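Long-range contacts in predicted DNA-binding transcriptional regulator (Aliivibrio fischeri ES114, PDB 7DWN), which probably binds cis-regulatory DNA as a tetrameric LysR-type transcriptional regulator and activates transcription from there: residues Gly91-Val95 / His278-Val284; Leu163-Leu169 / Arg263-Tyr269; Trp193-Ser197 / Ser221-Leu227. One frame throughout, in Å; residues are numbered along the deposited sequence.

All three contacts lie in the LysR substrate-binding region. From the N terminus, residues 91-95 follow helix 85-90 and start strand 94-99; interaction 1 joins them to the start of helix 279-290, near the C terminus, and so closes the widest loop. Within it, interaction 2 zips strand 160-174 to strand 264-272, and within that loop in turn interaction 3 joins strand 191-195 to helix 224-232. The three loops are thus successively nested and none cross. Interactions 1 and 2 reach the same mixed sheet, their centres about 27 Å apart. Interaction 3 belongs to the small parallel sheet, its centre about 17 Å from that of interaction 2.

Interaction 1. Residues Gly91-Val95 / His278-Val284; sequences GGNVV and HPAGEKV
His278, at the N-cap position of helix 279-290, reaches back with its imidazole to the main chain of Val94. NE2 donates to Val94 O over 2.7 Å, but the N-H points well off the acceptor (129°), so the bond is weak. CG of His278 stands between its own backbone N and carbonyl carbon (chi1 55°), which folds the ring back beside the first helical turn: Gly281 N lies over one face, offset toward the rim, while a water sits in the ring plane at its edge. Ala280 follows, its methyl CB resting 3.4 Å from Asn93 O and 3.8 Å from Asn93 CB. The same water accepts from Ala280 N and donates to Asn93 OD1, bridging the first turn of the helix to the beta turn Gly91-Val94. Gly281 has no side chain to crowd His278 CE1; its N lies 3.7 Å from Val95 CG2. One turn beyond Ala280, Val284 meets Val95 tip to tip, their CG2 methyls 3.6 Å apart; Val95 CG2 also touches Ala280 CB. Polar atoms therefore meet at the helix start and methyls further along it. Helix 279-290 packs in this way against the entry to strand 94-99, whose Val95 bonds through its backbone to Ile123 and Ser125; Val284 also touches Leu124 of the adjacent strand 123-128, and Pro61 of the second subunit packs on His278.

Interaction 2. Residues Leu163-Leu169 / Arg263-Tyr269; sequences LIAKTEL and RLPIEYY
Ala165 O lies over one face of the Tyr268 ring, offset toward the rim; Thr167 OG1 comes to the edge, near the ring plane, 3.4 Å from Tyr268 CE1. The ring leans across the neighbouring strand because CG sits between backbone N and carbonyl carbon (chi1 48°), bringing Tyr268 OH within 3.3 Å of Ala165 CB. On the other face of this antiparallel pair, Leu163 CG lies over one face of the Tyr269 ring, offset toward the rim, and Leu163 CB is 3.6 Å from Tyr269 CE2. The Tyr269 hydroxyl donates to Glu267 OE1 on the anti side, 34° out of the carboxylate plane. Opposite Tyr268 the register slips: Ile164 and Ala165 both face it in a classic beta bulge, with Ile164 N at 2.9 Å from Tyr268 O and a weak second bond from Ala165 N. Leu169 crosses Ile266 at about a right angle, CG to CG2 3.8 Å. At the end of the pair Glu168 OE1 packs on Arg263 CB, the charged groups staying apart. Backbone hydrogen bonds thus hold the register and apolar packing seals the Leu169 and Ile266 face toward helix 201-209, while the opposite charges, acting only at long range, probably add little.

Interaction 3. Residues Trp193-Ser197 / Ser221-Leu227; sequences WLTYS and SSMTDML
A leucine methyl sits squarely over an aromatic ring: Leu227 CD1 lies 3.5 Å from the centroid of the Tyr196 ring, 11° off its normal, a CH-pi contact. Tyr196 CG points opposite its carbonyl carbon (chi1 -56°), which brings the ring against Leu227 and Thr224 of helix 224-232. Thr224 OG1 approaches the ring edge near its plane, 3.5 Å from Tyr196 CE1; this threonine hydroxyl is bonded to a bound MES sulfonate, probably from the crystallisation liquor, while the tyrosine hydroxyl is bonded to Trp239 O. The other methyl of Leu227, CD2, fits against Leu194 CB at 3.8 Å. At the backbone, Ser221 N donates to Thr195 O over 3.0 Å, and in return Tyr196 CA offers a C-H to Ser221 O at 3.2 Å, with an angle of 170° at the hydrogen. Ser221 OG accepts from Met223 N in an ST turn that leads into the helix. The contact joins the ends of parallel strands 191-195 and 215-221 to helix 224-232, beside Met202 of helix 201-209 and Leu240 of strand 238-241; at Ser221 the sheet runs on into a parallel strand of the third subunit, whose Val126 O bonds Ser221 OG.

Interaction 1. Residues Gly91-Val95 / His278-Val284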
# COMPACT_ATOMS: atom_id res chain seq x y z
N GLY A 91 3.09 -1.39 -30.89
CA GLY A 91 3.69 -2.63 -31.34
C GLY A 91 4.74 -3.15 -30.36
O GLY A 91 5.05 -2.53 -29.34
N GLY A 92 5.28 -4.31 -30.72
CA GLY A 92 6.29 -4.97 -29.90
C GLY A 92 7.63 -4.27 -29.87
O GLY A 92 8.45 -4.59 -29.01
N ASN A 93 7.88 -3.34 -30.79
CA ASN A 93 9.11 -2.56 -30.81
C ASN A 93 8.97 -1.24 -30.06
O ASN A 93 9.76 -0.32 -30.30
CB ASN A 93 9.55 -2.30 -32.25
CG ASN A 93 9.87 -3.58 -33.00
OD1 ASN A 93 10.33 -4.56 -32.42
ND2 ASN A 93 9.63 -3.57 -34.31
N VAL A 94 8.00 -1.13 -29.15
CA VAL A 94 7.86 0.08 -28.35
C VAL A 94 8.95 0.13 -27.29
O VAL A 94 9.30 -0.90 -26.69
CB VAL A 94 6.45 0.16 -27.73
CG1 VAL A 94 6.20 -1.03 -26.80
CG2 VAL A 94 6.27 1.47 -26.98
N VAL A 95 9.52 1.31 -27.09
CA VAL A 95 10.54 1.54 -26.07
C VAL A 95 10.02 2.63 -25.15
O VAL A 95 9.77 3.76 -25.60
CB VAL A 95 11.89 1.92 -26.69
CG1 VAL A 95 12.96 2.03 -25.61
CG2 VAL A 95 12.30 0.90 -27.74
N HIS A 278 14.33 -5.84 -24.78
CA HIS A 278 13.87 -6.31 -26.07
C HIS A 278 14.72 -5.66 -27.16
O HIS A 278 15.30 -4.59 -26.94
CB HIS A 278 12.39 -6.01 -26.26
CG HIS A 278 12.03 -4.57 -26.09
ND1 HIS A 278 12.13 -3.91 -24.88
CD2 HIS A 278 11.55 -3.66 -26.97
CE1 HIS A 278 11.75 -2.66 -25.02
NE2 HIS A 278 11.39 -2.48 -26.28
N PRO A 279 14.82 -6.29 -28.34
CA PRO A 279 15.73 -5.77 -29.38
C PRO A 279 15.59 -4.28 -29.66
O PRO A 279 16.60 -3.59 -29.83
CB PRO A 279 15.34 -6.62 -30.60
CG PRO A 279 14.91 -7.92 -30.01
CD PRO A 279 14.22 -7.58 -28.72
N ALA A 280 14.36 -3.76 -29.69
CA ALA A 280 14.17 -2.32 -29.90
C ALA A 280 14.77 -1.51 -28.76
O ALA A 280 15.36 -0.44 -28.98
CB ALA A 280 12.69 -2.00 -30.07
N GLY A 281 14.62 -2.00 -27.52
CA GLY A 281 15.21 -1.31 -26.39
C GLY A 281 16.73 -1.26 -26.47
O GLY A 281 17.34 -0.22 -26.21
N GLU A 282 17.35 -2.38 -26.84
CA GLU A 282 18.80 -2.38 -27.00
C GLU A 282 19.24 -1.48 -28.15
O GLU A 282 20.29 -0.84 -28.05
CB GLU A 282 19.31 -3.81 -27.22
CG GLU A 282 19.04 -4.75 -26.05
CD GLU A 282 19.87 -4.43 -24.81
OE1 GLU A 282 20.76 -3.55 -24.88
OE2 GLU A 282 19.64 -5.07 -23.76
N LYS A 283 18.45 -1.39 -29.22
CA LYS A 283 18.79 -0.47 -30.30
C LYS A 283 18.75 0.98 -29.82
O LYS A 283 19.66 1.77 -30.11
CB LYS A 283 17.86 -0.66 -31.49
CG LYS A 283 18.04 0.40 -32.57
CD LYS A 283 17.46 -0.04 -33.90
CE LYS A 283 17.66 1.03 -34.96
NZ LYS A 283 19.10 1.34 -35.18
N VAL A 284 17.70 1.35 -29.09
CA VAL A 284 17.60 2.72 -28.57
C VAL A 284 18.75 3.01 -27.62
O VAL A 284 19.35 4.09 -27.65
CB VAL A 284 16.23 2.95 -27.91
CG1 VAL A 284 16.20 4.31 -27.24
CG2 VAL A 284 15.13 2.84 -28.94
O HOH W 1 11.61 -5.18 -30.34

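Interaction 2. Residues Leu163-Leu169 / Arg263-Tyr269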
# COMPACT_ATOMS: atom_id res chain seq x y z
N LEU A 163 27.00 8.10 -19.64
CA LEU A 163 27.07 9.55 -19.72
C LEU A 163 26.87 9.99 -21.16
O LEU A 163 27.66 9.64 -22.04
CB LEU A 163 28.41 10.04 -19.18
CG LEU A 163 28.60 11.55 -19.00
CD1 LEU A 163 29.49 11.83 -17.81
CD2 LEU A 163 29.18 12.19 -20.25
N ILE A 164 25.80 10.75 -21.40
CA ILE A 164 25.54 11.22 -22.75
C ILE A 164 26.39 12.44 -23.07
O ILE A 164 27.06 12.50 -24.10
CB ILE A 164 24.04 11.52 -22.93
CG1 ILE A 164 23.21 10.27 -22.63
CG2 ILE A 164 23.76 12.03 -24.34
CD1 ILE A 164 23.69 9.04 -23.37
N ALA A 165 26.37 13.43 -22.18
CA ALA A 165 27.11 14.66 -22.43
C ALA A 165 27.33 15.43 -21.14
O ALA A 165 26.57 15.31 -20.17
CB ALA A 165 26.39 15.55 -23.45
N LYS A 166 28.40 16.23 -21.16
CA LYS A 166 28.73 17.20 -20.13
C LYS A 166 28.56 18.60 -20.71
O LYS A 166 29.14 18.92 -21.75
CB LYS A 166 30.17 16.99 -19.63
CG LYS A 166 30.62 17.96 -18.54
CD LYS A 166 31.40 19.13 -19.12
CE LYS A 166 31.66 20.20 -18.07
NZ LYS A 166 32.18 21.45 -18.68
N THR A 167 27.78 19.42 -20.02
CA THR A 167 27.34 20.73 -20.47
C THR A 167 27.54 21.71 -19.31
O THR A 167 28.05 21.34 -18.25
CB THR A 167 25.88 20.65 -20.94
OG1 THR A 167 25.75 19.56 -21.86
CG2 THR A 167 25.42 21.92 -21.65
N GLU A 168 27.16 22.97 -19.50
CA GLU A 168 27.25 23.97 -18.45
C GLU A 168 25.91 24.68 -18.26
O GLU A 168 25.18 24.93 -19.22
CB GLU A 168 28.33 25.02 -18.75
CG GLU A 168 29.71 24.46 -19.04
CD GLU A 168 30.74 25.56 -19.23
OE1 GLU A 168 31.45 25.89 -18.25
OE2 GLU A 168 30.83 26.10 -20.35
N LEU A 169 25.61 24.98 -17.00
CA LEU A 169 24.64 26.00 -16.65
C LEU A 169 25.31 27.36 -16.77
O LEU A 169 26.27 27.65 -16.05
CB LEU A 169 24.12 25.79 -15.22
CG LEU A 169 23.30 24.54 -14.94
CD1 LEU A 169 23.05 24.39 -13.45
CD2 LEU A 169 21.98 24.61 -15.69
N ARG A 263 29.99 29.76 -14.58
CA ARG A 263 29.49 28.70 -15.44
C ARG A 263 29.68 27.36 -14.74
O ARG A 263 30.81 26.99 -14.41
CB ARG A 263 30.21 28.72 -16.78
CG ARG A 263 30.08 30.03 -17.55
CD ARG A 263 30.81 29.96 -18.89
NE ARG A 263 30.51 31.10 -19.76
CZ ARG A 263 31.26 32.19 -19.83
NH1 ARG A 263 32.35 32.31 -19.09
NH2 ARG A 263 30.92 33.18 -20.66
N LEU A 264 28.59 26.62 -14.53
CA LEU A 264 28.66 25.45 -13.66
C LEU A 264 28.53 24.17 -14.47
O LEU A 264 27.61 24.05 -15.28
CB LEU A 264 27.55 25.50 -12.61
CG LEU A 264 27.54 26.76 -11.74
CD1 LEU A 264 26.19 26.94 -11.08
CD2 LEU A 264 28.65 26.70 -10.70
N PRO A 265 29.41 23.18 -14.29
CA PRO A 265 29.28 21.94 -15.06
C PRO A 265 28.08 21.12 -14.60
O PRO A 265 27.77 21.04 -13.41
CB PRO A 265 30.60 21.22 -14.79
CG PRO A 265 31.03 21.72 -13.46
CD PRO A 265 30.59 23.16 -13.41
N ILE A 266 27.41 20.50 -15.57
CA ILE A 266 26.36 19.51 -15.33
C ILE A 266 26.56 18.37 -16.32
O ILE A 266 27.19 18.53 -17.36
CB ILE A 266 24.93 20.09 -15.46
CG1 ILE A 266 24.75 20.78 -16.82
CG2 ILE A 266 24.62 21.05 -14.32
CD1 ILE A 266 23.33 21.28 -17.06
N GLU A 267 26.03 17.20 -15.97
CA GLU A 267 26.13 16.02 -16.82
C GLU A 267 24.76 15.37 -16.92
O GLU A 267 24.00 15.38 -15.95
CB GLU A 267 27.14 15.01 -16.24
CG GLU A 267 28.52 15.57 -16.00
CD GLU A 267 29.31 14.73 -15.02
OE1 GLU A 267 28.77 13.71 -14.54
OE2 GLU A 267 30.47 15.09 -14.72
N TYR A 268 24.44 14.81 -18.08
CA TYR A 268 23.21 14.03 -18.16
C TYR A 268 23.47 12.64 -18.72
O TYR A 268 24.38 12.43 -19.52
CB TYR A 268 22.09 14.75 -18.95
CG TYR A 268 22.47 15.34 -20.28
CD1 TYR A 268 22.97 16.63 -20.37
CD2 TYR A 268 22.28 14.62 -21.45
CE1 TYR A 268 23.31 17.18 -21.59
CE2 TYR A 268 22.61 15.16 -22.68
CZ TYR A 268 23.12 16.44 -22.74
OH TYR A 268 23.45 16.99 -23.96
N TYR A 269 22.64 11.70 -18.27
CA TYR A 269 22.87 10.27 -18.41
C TYR A 269 21.64 9.56 -18.95
O TYR A 269 20.50 10.01 -18.79
CB TYR A 269 23.21 9.62 -17.07
CG TYR A 269 24.56 9.95 -16.49
CD1 TYR A 269 24.79 11.15 -15.84
CD2 TYR A 269 25.61 9.03 -16.57
CE1 TYR A 269 26.03 11.44 -15.30
CE2 TYR A 269 26.85 9.31 -16.03
CZ TYR A 269 27.05 10.52 -15.40
OH TYR A 269 28.29 10.80 -14.86

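Interaction 3. Residues Trp193-Ser197 / Ser221-Leu227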
# COMPACT_ATOMS: atom_id res chain seq x y z
N TRP A 193 16.29 37.44 -9.77
CA TRP A 193 16.83 36.11 -9.98
C TRP A 193 15.67 35.14 -10.19
O TRP A 193 14.76 35.05 -9.35
CB TRP A 193 17.68 35.69 -8.78
CG TRP A 193 18.25 34.32 -8.85
CD1 TRP A 193 18.59 33.62 -9.96
CD2 TRP A 193 18.55 33.48 -7.73
NE1 TRP A 193 19.08 32.38 -9.61
CE2 TRP A 193 19.07 32.27 -8.24
CE3 TRP A 193 18.43 33.63 -6.35
CZ2 TRP A 193 19.46 31.22 -7.42
CZ3 TRP A 193 18.83 32.58 -5.53
CH2 TRP A 193 19.33 31.40 -6.07
N LEU A 194 15.69 34.46 -11.33
CA LEU A 194 14.74 33.41 -11.67
C LEU A 194 15.42 32.07 -11.38
O LEU A 194 16.33 31.67 -12.11
CB LEU A 194 14.32 33.51 -13.13
CG LEU A 194 13.95 34.91 -13.63
CD1 LEU A 194 13.92 34.96 -15.14
CD2 LEU A 194 12.61 35.34 -13.05
N THR A 195 14.98 31.40 -10.33
CA THR A 195 15.71 30.28 -9.77
C THR A 195 14.96 28.97 -9.96
O THR A 195 13.75 28.93 -10.16
CB THR A 195 15.98 30.50 -8.28
OG1 THR A 195 16.85 29.48 -7.78
CG2 THR A 195 14.68 30.47 -7.49
N TYR A 196 15.72 27.88 -9.92
CA TYR A 196 15.14 26.56 -9.72
C TYR A 196 14.81 26.37 -8.24
O TYR A 196 15.13 27.20 -7.39
CB TYR A 196 16.10 25.46 -10.17
CG TYR A 196 16.56 25.58 -11.61
CD1 TYR A 196 15.79 25.07 -12.64
CD2 TYR A 196 17.77 26.18 -11.92
CE1 TYR A 196 16.21 25.16 -13.96
CE2 TYR A 196 18.20 26.28 -13.23
CZ TYR A 196 17.42 25.77 -14.24
OH TYR A 196 17.83 25.86 -15.55
N SER A 197 14.16 25.25 -7.94
CA SER A 197 14.10 24.81 -6.55
C SER A 197 15.52 24.48 -6.10
O SER A 197 16.26 23.80 -6.81
CB SER A 197 13.18 23.60 -6.41
OG SER A 197 13.10 23.18 -5.05
N SER A 221 10.95 27.97 -10.36
CA SER A 221 10.31 26.97 -11.21
C SER A 221 11.25 25.80 -11.39
O SER A 221 12.48 25.97 -11.43
CB SER A 221 9.92 27.56 -12.57
OG SER A 221 9.20 26.62 -13.34
N SER A 222 10.67 24.61 -11.52
CA SER A 222 11.44 23.42 -11.84
C SER A 222 11.60 23.22 -13.34
O SER A 222 12.32 22.31 -13.76
CB SER A 222 10.78 22.18 -11.23
OG SER A 222 9.49 21.95 -11.79
N MET A 223 10.94 24.04 -14.15
CA MET A 223 10.96 23.91 -15.60
C MET A 223 11.97 24.89 -16.19
O MET A 223 11.82 26.11 -16.02
CB MET A 223 9.57 24.14 -16.19
CG MET A 223 8.55 23.09 -15.78
SD MET A 223 6.85 23.58 -16.11
CE MET A 223 6.65 24.91 -14.93
N THR A 224 12.99 24.36 -16.87
CA THR A 224 13.98 25.22 -17.51
C THR A 224 13.34 26.13 -18.54
O THR A 224 13.72 27.30 -18.67
CB THR A 224 15.08 24.36 -18.14
OG1 THR A 224 15.90 23.78 -17.12
CG2 THR A 224 15.95 25.19 -19.08
N ASP A 225 12.37 25.60 -19.30
CA ASP A 225 11.72 26.41 -20.31
C ASP A 225 10.99 27.60 -19.70
O ASP A 225 10.95 28.69 -20.29
CB ASP A 225 10.76 25.54 -21.12
CG ASP A 225 10.63 25.99 -22.56
OD1 ASP A 225 11.67 26.08 -23.25
OD2 ASP A 225 9.49 26.25 -23.01
N MET A 226 10.43 27.43 -18.50
CA MET A 226 9.78 28.53 -17.80
C MET A 226 10.78 29.65 -17.49
O MET A 226 10.52 30.83 -17.78
CB MET A 226 9.14 28.01 -16.51
CG MET A 226 8.06 28.90 -15.93
SD MET A 226 6.60 28.99 -16.98
CE MET A 226 6.84 30.59 -17.75
N LEU A 227 11.92 29.29 -16.88
CA LEU A 227 12.96 30.27 -16.59
C LEU A 227 13.47 30.93 -17.87
O LEU A 227 13.74 32.13 -17.89
CB LEU A 227 14.12 29.62 -15.84
CG LEU A 227 13.82 28.97 -14.49
CD1 LEU A 227 15.12 28.52 -13.84
CD2 LEU A 227 13.07 29.93 -13.59